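Local coordinates for endo-1,3-beta-glucanase, family GH16 (Zobellia galactanivorans, PDB 4BPZ), which probably hydrolyses internal beta-1,3-glucosidic linkages of algal laminarin through its family GH16 domain, the part of the longer protein held in this chain, at residues A[84-95]-A[218-228]; A[145-153]-A[231-239]. The protein carries 1 engineered substitution. All blocks are in the same frame, centred on the assembly; numbering follows the deposited sequence. Where two conformers were deposited one is given.

Interaction 1: residues A[84-95]-A[218-228]; sequences SARLNSKFAFTY and YNAPHYLLLNI
S89 and L224 meet just before the corner in segment 84-95, and there a side chain does the work of a backbone carbonyl. S89 N donates to L224 O at 2.8 Å, but L224 N donates in return to the hydroxyl oxygen S89 OG, at 2.9 Å. That hydroxyl passes its own hydrogen to F91 O (2.8 Å), in the plane of the carbonyl. A chi1 of 60° holds OG between the backbone N and the carbonyl carbon, from where it spans the inverse gamma turn centred on K90. With an alanine here, L224 N would probably lack its acceptor and F91 O its donor, leaving the corner free to shift. Before the turn L87 and L226 form an antiparallel hydrogen-bonded pair; beyond it F93 and H222 form another.

The two strands belong to the jelly-roll beta-sandwich of GH16 enzymes, in which R86, N88, L225 and N227 share one face and L87 and L226 the other. On the first face the extended R86 runs beside N227, its NH2 3.7 Å from L225 CD2. At one end of the contact S84 OG donates a hydrogen bond to I228 O at 2.7 Å, on a carbonyl lone pair. At the far end Y95 OH donates to N219 OD1 (2.6 Å), again on a lone pair, with ring and amide planes 74° apart. T94 CG2 sits over the centre of the Y95 ring, 3.8 Å above its plane.

Farther out, W193 meets Y95 and H222 edge-to-face, and W115 NE1 donates to N227 OD1. The R86 guanidinium is held by a salt bridge to E123 and a hydrogen bond to Q33; R86 lines the glycan pocket, where NH2 also makes a weak hydrogen bond to O6 of a bound beta-D-glucopyranose.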
loop_
_atom_site.group_PDB
_atom_site.type_symbol
_atom_site.label_atom_id
_atom_site.label_comp_id
_atom_site.label_asym_id
_atom_site.label_seq_id
_atom_site.Cartn_x
_atom_site.Cartn_y
_atom_site.Cartn_z
ATOM N N SER A 84 -11.649 -7.353 2.695
ATOM C CA SER A 84 -10.209 -7.417 2.552
ATOM C C SER A 84 -9.596 -6.782 3.818
ATOM O O SER A 84 -10.311 -6.558 4.798
ATOM C CB SER A 84 -9.801 -6.730 1.257
ATOM O OG SER A 84 -8.449 -6.901 0.999
ATOM N N ALA A 85 -8.300 -6.495 3.759
ATOM C CA ALA A 85 -7.641 -5.779 4.858
ATOM C C ALA A 85 -6.786 -4.675 4.267
ATOM O O ALA A 85 -6.280 -4.749 3.146
ATOM C CB ALA A 85 -6.803 -6.700 5.711
ATOM N N ARG A 86 -6.646 -3.629 5.099
ATOM C CA ARG A 86 -5.847 -2.425 4.791
ATOM C C ARG A 86 -5.020 -2.117 6.077
ATOM O O ARG A 86 -5.603 -1.629 7.054
ATOM C CB ARG A 86 -6.748 -1.245 4.379
ATOM C CG ARG A 86 -6.015 0.042 4.113
ATOM C CD ARG A 86 -6.958 0.984 3.399
ATOM N NE ARG A 86 -6.401 2.366 3.298
ATOM C CZ ARG A 86 -6.566 3.153 2.239
ATOM N NH1 ARG A 86 -6.999 2.712 1.084
ATOM N NH2 ARG A 86 -6.190 4.448 2.363
ATOM N N LEU A 87 -3.762 -2.407 6.035
ATOM C CA LEU A 87 -2.832 -2.216 7.170
ATOM C C LEU A 87 -2.080 -0.917 6.978
ATOM O O LEU A 87 -1.831 -0.488 5.843
ATOM C CB LEU A 87 -1.827 -3.320 7.246
ATOM C CG LEU A 87 -2.347 -4.733 7.361
ATOM C CD1 LEU A 87 -1.190 -5.729 7.462
ATOM C CD2 LEU A 87 -3.279 -4.876 8.516
ATOM N N ASN A 88 -1.770 -0.257 8.093
ATOM C CA ASN A 88 -0.869 0.920 8.095
ATOM C C ASN A 88 0.236 0.649 9.055
ATOM O O ASN A 88 -0.032 0.110 10.171
ATOM C CB ASN A 88 -1.592 2.197 8.576
ATOM C CG ASN A 88 -2.782 2.646 7.760
ATOM O OD1 ASN A 88 -3.121 2.108 6.667
ATOM N ND2 ASN A 88 -3.423 3.633 8.212
ATOM N N SER A 89 1.470 0.978 8.727
ATOM C CA SER A 89 2.532 0.845 9.741
ATOM C C SER A 89 2.311 1.853 10.864
ATOM O O SER A 89 1.955 3.014 10.648
ATOM C CB SER A 89 3.906 1.080 9.110
ATOM O OG SER A 89 4.094 2.363 8.526
ATOM N N LYS A 90 2.619 1.347 12.078
ATOM C CA LYS A 90 2.678 2.118 13.326
ATOM C C LYS A 90 4.119 2.651 13.418
ATOM O O LYS A 90 4.875 2.384 14.346
ATOM C CB LYS A 90 2.285 1.247 14.536
ATOM C CG LYS A 90 0.817 1.016 14.563
ATOM C CD LYS A 90 0.460 0.585 15.980
ATOM C CE LYS A 90 -1.055 0.375 15.976
ATOM N NZ LYS A 90 -1.481 -0.256 17.280
ATOM N N PHE A 91 4.500 3.357 12.365
ATOM C CA PHE A 91 5.910 3.744 12.218
ATOM C C PHE A 91 5.876 4.681 11.080
ATOM O O PHE A 91 5.495 4.295 9.976
ATOM C CB PHE A 91 6.852 2.555 11.863
ATOM C CG PHE A 91 8.301 2.973 11.646
ATOM C CD1 PHE A 91 9.086 3.273 12.765
ATOM C CD2 PHE A 91 8.873 3.117 10.369
ATOM C CE1 PHE A 91 10.439 3.628 12.643
ATOM C CE2 PHE A 91 10.228 3.503 10.230
ATOM C CZ PHE A 91 10.976 3.774 11.368
ATOM N N ALA A 92 6.291 5.892 11.361
ATOM C CA ALA A 92 6.327 6.946 10.379
ATOM C C ALA A 92 7.774 7.384 10.203
ATOM O O ALA A 92 8.485 7.444 11.238
ATOM C CB ALA A 92 5.431 8.122 10.787
ATOM N N PHE A 93 8.221 7.714 9.031
ATOM C CA PHE A 93 9.636 7.945 8.778
ATOM C C PHE A 93 9.813 8.938 7.644
ATOM O O PHE A 93 8.924 9.024 6.764
ATOM C CB PHE A 93 10.379 6.634 8.493
ATOM C CG PHE A 93 9.878 5.945 7.284
ATOM C CD1 PHE A 93 8.636 5.281 7.264
ATOM C CD2 PHE A 93 10.581 5.989 6.074
ATOM C CE1 PHE A 93 8.099 4.675 6.152
ATOM C CE2 PHE A 93 10.021 5.334 4.913
ATOM C CZ PHE A 93 8.784 4.740 4.989
ATOM N N THR A 94 10.956 9.627 7.683
ATOM C CA THR A 94 11.338 10.556 6.613
ATOM C C THR A 94 12.622 10.123 6.031
ATOM O O THR A 94 13.651 10.088 6.728
ATOM C CB THR A 94 11.494 12.001 7.108
ATOM O OG1 THR A 94 10.284 12.304 7.815
ATOM C CG2 THR A 94 11.685 12.963 5.951
ATOM N N TYR A 95 12.563 9.735 4.723
ATOM C CA TYR A 95 13.693 9.180 3.956
ATOM C C TYR A 95 13.953 7.757 4.367
ATOM O O TYR A 95 13.644 7.334 5.528
ATOM C CB TYR A 95 14.927 10.043 4.003
ATOM C CG TYR A 95 14.707 11.512 3.723
ATOM C CD1 TYR A 95 13.845 11.972 2.760
ATOM C CD2 TYR A 95 15.361 12.459 4.479
ATOM C CE1 TYR A 95 13.659 13.311 2.504
ATOM C CE2 TYR A 95 15.240 13.829 4.245
ATOM C CZ TYR A 95 14.347 14.250 3.240
ATOM O OH TYR A 95 14.196 15.590 3.049
ATOM N N TYR A 218 7.378 15.408 0.280
ATOM C CA TYR A 218 8.230 14.230 0.429
ATOM C C TYR A 218 9.467 14.534 1.262
ATOM O O TYR A 218 10.531 13.985 1.073
ATOM C CB TYR A 218 8.627 13.642 -0.917
ATOM C CG TYR A 218 7.418 13.254 -1.779
ATOM C CD1 TYR A 218 6.574 12.249 -1.371
ATOM C CD2 TYR A 218 7.138 13.875 -2.975
ATOM C CE1 TYR A 218 5.498 11.848 -2.155
ATOM C CE2 TYR A 218 6.076 13.492 -3.744
ATOM C CZ TYR A 218 5.251 12.493 -3.375
ATOM O OH TYR A 218 4.221 12.060 -4.189
ATOM N N ASN A 219 9.312 15.455 2.257
ATOM C CA ASN A 219 10.422 15.816 3.186
ATOM C C ASN A 219 9.947 15.799 4.609
ATOM O O ASN A 219 10.583 16.402 5.500
ATOM C CB ASN A 219 11.047 17.171 2.801
ATOM C CG ASN A 219 11.630 17.069 1.392
ATOM O OD1 ASN A 219 12.662 16.452 1.128
ATOM N ND2 ASN A 219 10.850 17.635 0.483
ATOM N N ALA A 220 8.847 15.109 4.876
ATOM C CA ALA A 220 8.248 14.996 6.175
ATOM C C ALA A 220 7.794 13.524 6.322
ATOM O O ALA A 220 7.770 12.783 5.338
ATOM C CB ALA A 220 7.087 15.953 6.314
ATOM N N PRO A 221 7.328 13.103 7.485
ATOM C CA PRO A 221 7.150 11.639 7.675
ATOM C C PRO A 221 6.053 11.073 6.838
ATOM O O PRO A 221 4.997 11.713 6.674
ATOM C CB PRO A 221 6.817 11.505 9.169
ATOM C CG PRO A 221 7.633 12.684 9.817
ATOM C CD PRO A 221 7.309 13.825 8.798
ATOM N N HIS A 222 6.264 9.861 6.379
ATOM C CA HIS A 222 5.207 9.026 5.727
ATOM C C HIS A 222 5.088 7.741 6.484
ATOM O O HIS A 222 5.956 7.336 7.232
ATOM C CB HIS A 222 5.607 8.714 4.252
ATOM C CG HIS A 222 5.374 9.805 3.275
ATOM N ND1 HIS A 222 5.734 11.101 3.330
ATOM C CD2 HIS A 222 4.762 9.597 2.078
ATOM C CE1 HIS A 222 5.250 11.716 2.199
ATOM N NE2 HIS A 222 4.661 10.780 1.445
ATOM N N TYR A 223 3.924 7.094 6.343
ATOM C CA TYR A 223 3.700 5.742 6.809
ATOM C C TYR A 223 3.369 4.822 5.669
ATOM O O TYR A 223 2.952 5.266 4.586
ATOM C CB TYR A 223 2.645 5.670 7.932
ATOM C CG TYR A 223 1.303 6.187 7.557
ATOM C CD1 TYR A 223 0.320 5.355 6.957
ATOM C CD2 TYR A 223 0.960 7.540 7.754
ATOM C CE1 TYR A 223 -0.917 5.842 6.623
ATOM C CE2 TYR A 223 -0.281 8.033 7.421
ATOM C CZ TYR A 223 -1.229 7.168 6.885
ATOM O OH TYR A 223 -2.479 7.680 6.600
ATOM N N LEU A 224 3.560 3.533 5.879
ATOM C CA LEU A 224 3.357 2.503 4.860
ATOM C C LEU A 224 1.935 1.938 4.950
ATOM O O LEU A 224 1.368 1.775 6.052
ATOM C CB LEU A 224 4.335 1.344 5.096
ATOM C CG LEU A 224 4.448 0.276 4.009
ATOM C CD1 LEU A 224 5.148 0.877 2.771
ATOM C CD2 LEU A 224 5.287 -0.899 4.546
ATOM N N LEU A 225 1.345 1.622 3.785
ATOM C CA LEU A 225 0.103 0.949 3.663
ATOM C C LEU A 225 0.248 -0.331 2.858
ATOM O O LEU A 225 0.995 -0.345 1.863
ATOM C CB LEU A 225 -0.972 1.833 2.997
ATOM C CG LEU A 225 -1.341 3.160 3.722
ATOM C CD1 LEU A 225 -0.486 4.317 3.254
ATOM C CD2 LEU A 225 -2.802 3.478 3.580
ATOM N N LEU A 226 -0.524 -1.358 3.227
ATOM C CA LEU A 226 -0.571 -2.640 2.504
ATOM C C LEU A 226 -2.026 -3.022 2.395
ATOM O O LEU A 226 -2.728 -3.042 3.419
ATOM C CB LEU A 226 0.119 -3.745 3.339
ATOM C CG LEU A 226 1.578 -3.472 3.617
ATOM C CD1 LEU A 226 2.041 -4.514 4.688
ATOM C CD2 LEU A 226 2.448 -3.504 2.396
ATOM N N ASN A 227 -2.508 -3.353 1.202
ATOM C CA ASN A 227 -3.941 -3.641 1.070
ATOM C C ASN A 227 -4.211 -4.447 -0.203
ATOM O O ASN A 227 -3.375 -4.454 -1.116
ATOM C CB ASN A 227 -4.793 -2.367 1.078
ATOM C CG ASN A 227 -4.557 -1.501 -0.123
ATOM O OD1 ASN A 227 -3.522 -0.832 -0.190
ATOM N ND2 ASN A 227 -5.412 -1.581 -1.126
ATOM N N ILE A 228 -5.394 -5.039 -0.288
ATOM C CA ILE A 228 -5.982 -5.461 -1.602
ATOM C C ILE A 228 -7.305 -4.767 -1.743
ATOM O O ILE A 228 -8.223 -5.094 -0.981
ATOM C CB ILE A 228 -6.178 -6.982 -1.760
ATOM C CG1 ILE A 228 -4.964 -7.838 -1.399
ATOM C CG2 ILE A 228 -6.631 -7.233 -3.209
ATOM C CD1 ILE A 228 -5.327 -9.322 -1.357
#

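Interaction 2: residues A[145-153]-A[231-239]; sequences ILEQNGWDK and GGTLGGDIP. With GLC (alpha-D-glucopyranose), chain C.
The indole of W151 is turned edge-on to the short helix 232-235: T233 O lies in the ring plane, 3.6 Å from W151 CH2. L234 O comes in obliquely, 3.2 Å from W151 CZ3, while one face of the ring is covered near its rim by CG of N149. Beside these carbonyls L234 CD2 packs on W151 CH2 at 4.1 Å.

L234 O is also the acceptor for G150 N, at 2.8 Å and in the carbonyl plane, although the bond is bent (143° at the hydrogen). Next to it G150 CA makes a CH...O contact of 3.3 Å with G235 O, an approach so close that a beta carbon on G150 would collide with that oxygen. At G236 the chain leaves the helix with positive phi.

The other branch of L234, CD1, reaches E147 OE1 at 3.7 Å. E147 belongs to the glycan pocket: with CG anti to its carbonyl carbon (chi1 -59°) and the chain extended beyond, OE1 receives the O6 hydroxyl of the bound alpha-D-glucopyranose at 2.8 Å and a second hydrogen bond from W111 NE1.

L234 thus fills a corner between E147 and W151, resting also on W111 of strand 110-118 and I157 of strand 155-163. These two strands flank strand 146-147, and I145 and L146 together face I114 as a classic beta bulge.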
loop_
_atom_site.group_PDB
_atom_site.type_symbol
_atom_site.label_atom_id
_atom_site.label_comp_id
_atom_site.label_asym_id
_atom_site.label_seq_id
_atom_site.Cartn_x
_atom_site.Cartn_y
_atom_site.Cartn_z
ATOM N N ILE A 145 4.763 2.242 -4.124
ATOM C CA ILE A 145 5.891 1.332 -4.351
ATOM C C ILE A 145 5.468 0.204 -5.281
ATOM O O ILE A 145 6.239 -0.210 -6.139
ATOM C CB ILE A 145 6.404 0.829 -3.012
ATOM C CG1 ILE A 145 6.770 2.024 -2.114
ATOM C CG2 ILE A 145 7.573 -0.121 -3.257
ATOM C CD1 ILE A 145 7.233 1.607 -0.728
ATOM N N LEU A 146 4.247 -0.284 -5.148
ATOM C CA LEU A 146 3.722 -1.303 -6.050
ATOM C C LEU A 146 2.245 -1.137 -6.113
ATOM O O LEU A 146 1.549 -1.012 -5.084
ATOM C CB LEU A 146 4.036 -2.694 -5.425
ATOM C CG LEU A 146 3.471 -3.964 -6.106
ATOM C CD1 LEU A 146 2.077 -4.289 -5.707
ATOM C CD2 LEU A 146 3.763 -3.948 -7.645
ATOM N N GLU A 147 1.648 -1.107 -7.341
ATOM C CA GLU A 147 0.273 -1.455 -7.560
ATOM C C GLU A 147 0.203 -2.420 -8.732
ATOM O O GLU A 147 1.055 -2.387 -9.628
ATOM C CB GLU A 147 -0.579 -0.256 -7.897
ATOM C CG GLU A 147 -0.609 0.845 -6.858
ATOM C CD GLU A 147 -1.466 2.031 -7.305
ATOM O OE1 GLU A 147 -2.704 1.997 -7.259
ATOM O OE2 GLU A 147 -0.883 3.065 -7.843
ATOM N N GLN A 148 -0.818 -3.287 -8.736
ATOM C CA GLN A 148 -1.201 -3.948 -9.978
ATOM C C GLN A 148 -2.638 -3.712 -10.212
ATOM O O GLN A 148 -3.439 -3.721 -9.252
ATOM C CB GLN A 148 -0.918 -5.461 -9.956
ATOM C CG GLN A 148 0.483 -5.917 -10.171
ATOM C CD GLN A 148 0.510 -7.324 -10.682
ATOM O OE1 GLN A 148 -0.056 -8.278 -10.070
ATOM N NE2 GLN A 148 1.251 -7.516 -11.722
ATOM N N ASN A 149 -3.023 -3.459 -11.460
ATOM C CA ASN A 149 -4.415 -3.417 -11.789
ATOM C C ASN A 149 -5.006 -4.818 -11.926
ATOM O O ASN A 149 -4.325 -5.801 -11.834
ATOM C CB ASN A 149 -4.683 -2.498 -13.010
ATOM C CG ASN A 149 -4.000 -2.968 -14.267
ATOM O OD1 ASN A 149 -3.432 -2.108 -15.029
ATOM N ND2 ASN A 149 -3.987 -4.230 -14.515
ATOM N N GLY A 150 -6.315 -4.891 -12.134
ATOM C CA GLY A 150 -7.028 -6.166 -12.121
ATOM C C GLY A 150 -6.946 -6.911 -13.420
ATOM O O GLY A 150 -7.157 -8.139 -13.418
ATOM N N TRP A 151 -6.582 -6.231 -14.511
ATOM C CA TRP A 151 -6.734 -6.832 -15.842
ATOM C C TRP A 151 -5.375 -7.138 -16.480
ATOM O O TRP A 151 -5.350 -7.755 -17.554
ATOM C CB TRP A 151 -7.527 -5.926 -16.752
ATOM C CG TRP A 151 -6.925 -4.526 -16.858
ATOM C CD1 TRP A 151 -5.963 -4.082 -17.703
ATOM C CD2 TRP A 151 -7.325 -3.379 -16.063
ATOM N NE1 TRP A 151 -5.678 -2.751 -17.442
ATOM C CE2 TRP A 151 -6.518 -2.270 -16.476
ATOM C CE3 TRP A 151 -8.267 -3.193 -15.072
ATOM C CZ2 TRP A 151 -6.707 -0.959 -15.928
ATOM C CZ3 TRP A 151 -8.435 -1.928 -14.540
ATOM C CH2 TRP A 151 -7.692 -0.851 -14.969
ATOM N N ASP A 152 -4.243 -6.735 -15.892
ATOM C CA ASP A 152 -2.933 -6.961 -16.491
ATOM C C ASP A 152 -1.973 -7.322 -15.377
ATOM O O ASP A 152 -1.303 -6.469 -14.798
ATOM C CB ASP A 152 -2.449 -5.763 -17.268
ATOM C CG ASP A 152 -1.025 -5.929 -17.818
ATOM O OD1 ASP A 152 -0.513 -7.069 -17.813
ATOM O OD2 ASP A 152 -0.452 -4.899 -18.276
ATOM N N LYS A 153 -1.890 -8.620 -15.122
ATOM C CA LYS A 153 -0.983 -9.089 -14.059
ATOM C C LYS A 153 0.402 -9.266 -14.537
ATOM O O LYS A 153 1.264 -9.708 -13.736
ATOM C CB LYS A 153 -1.548 -10.416 -13.424
ATOM C CG LYS A 153 -2.983 -10.286 -12.872
ATOM C CD LYS A 153 -3.065 -9.105 -11.834
ATOM C CE LYS A 153 -4.366 -9.216 -11.030
ATOM N NZ LYS A 153 -4.397 -8.025 -10.082
ATOM N N GLY A 231 -12.116 -4.347 -7.324
ATOM C CA GLY A 231 -12.820 -3.489 -8.274
ATOM C C GLY A 231 -12.307 -2.069 -8.209
ATOM O O GLY A 231 -11.145 -1.773 -7.927
ATOM N N GLY A 232 -13.234 -1.143 -8.525
ATOM C CA GLY A 232 -12.852 0.258 -8.602
ATOM C C GLY A 232 -11.947 0.591 -9.765
ATOM O O GLY A 232 -11.777 -0.210 -10.724
ATOM N N THR A 233 -11.322 1.748 -9.712
ATOM C CA THR A 233 -10.530 2.317 -10.844
ATOM C C THR A 233 -9.619 1.324 -11.465
ATOM O O THR A 233 -9.600 1.080 -12.672
ATOM C CB THR A 233 -9.770 3.587 -10.408
ATOM O OG1 THR A 233 -10.716 4.442 -9.749
ATOM C CG2 THR A 233 -9.182 4.337 -11.621
ATOM N N LEU A 234 -8.723 0.804 -10.630
ATOM C CA LEU A 234 -7.705 -0.127 -11.091
ATOM C C LEU A 234 -8.036 -1.575 -10.850
ATOM O O LEU A 234 -7.396 -2.414 -11.505
ATOM C CB LEU A 234 -6.352 0.202 -10.563
ATOM C CG LEU A 234 -5.689 1.501 -11.054
ATOM C CD1 LEU A 234 -4.198 1.571 -10.597
ATOM C CD2 LEU A 234 -5.862 1.820 -12.521
ATOM N N GLY A 235 -8.987 -1.939 -10.004
ATOM C CA GLY A 235 -9.375 -3.312 -9.922
ATOM C C GLY A 235 -10.175 -3.757 -11.147
ATOM O O GLY A 235 -9.999 -4.894 -11.629
ATOM N N GLY A 236 -11.071 -2.902 -11.620
ATOM C CA GLY A 236 -11.868 -3.275 -12.789
ATOM C C GLY A 236 -12.928 -4.289 -12.472
ATOM O O GLY A 236 -13.357 -4.492 -11.324
ATOM N N ASP A 237 -13.443 -4.904 -13.522
ATOM C CA ASP A 237 -14.505 -5.892 -13.403
ATOM C C ASP A 237 -13.976 -7.137 -12.652
ATOM O O ASP A 237 -12.839 -7.623 -12.845
ATOM C CB ASP A 237 -14.976 -6.340 -14.774
ATOM C CG ASP A 237 -15.571 -5.148 -15.578
ATOM O OD1 ASP A 237 -16.076 -4.161 -14.993
ATOM O OD2 ASP A 237 -15.424 -5.230 -16.821
ATOM N N ILE A 238 -14.879 -7.616 -11.776
ATOM C CA ILE A 238 -14.519 -8.799 -10.981
ATOM C C ILE A 238 -15.352 -9.950 -11.523
ATOM O O ILE A 238 -16.582 -9.847 -11.662
ATOM C CB ILE A 238 -14.857 -8.585 -9.502
ATOM C CG1 ILE A 238 -14.219 -7.295 -8.932
ATOM C CG2 ILE A 238 -14.520 -9.844 -8.680
ATOM C CD1 ILE A 238 -14.811 -6.860 -7.602
ATOM N N PRO A 239 -14.721 -11.098 -11.893
ATOM C CA PRO A 239 -15.513 -12.255 -12.382
ATOM C C PRO A 239 -16.546 -12.684 -11.388
ATOM O O PRO A 239 -16.352 -12.652 -10.180
ATOM C CB PRO A 239 -14.460 -13.337 -12.583
ATOM C CG PRO A 239 -13.206 -12.610 -12.841
ATOM C CD PRO A 239 -13.268 -11.367 -11.893
HETATM C C1 GLC C . -2.607 5.337 -5.170
HETATM C C2 GLC C . -3.983 6.076 -5.278
HETATM C C3 GLC C . -4.800 5.678 -4.040
HETATM C C4 GLC C . -4.920 4.220 -3.940
HETATM C C5 GLC C . -3.511 3.738 -3.699
HETATM C C6 GLC C . -3.393 2.238 -3.545
HETATM O O1 GLC C . -1.722 5.941 -4.251
HETATM O O2 GLC C . -3.704 7.452 -5.345
HETATM O O3 GLC C . -6.151 6.299 -4.142
HETATM O O4 GLC C . -5.800 3.868 -2.854
HETATM O O5 GLC C . -2.723 4.083 -4.860
HETATM O O6 GLC C . -3.852 1.545 -4.700
#

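How the interactions relate
The segments alternate along the chain: 84-95, 145-153, 218-228, then 231-239, all within the GH16 catalytic domain. The centres of the two contacts lie about 21 Å apart, yet they are joined in two ways. Strand 222-230, which supplies one side of interaction 1, runs straight on into helix 232-235 of interaction 2, and strand 110-118 pairs with both strand 222-230 and strand 146-147. They also touch directly, L224 CD1 packing on I145 CD1 at 4.1 Å. Each contributes one residue to the glycan pocket, R86 from interaction 1 and E147 from interaction 2, so separate parts of the sandwich are brought together around the bound sugar.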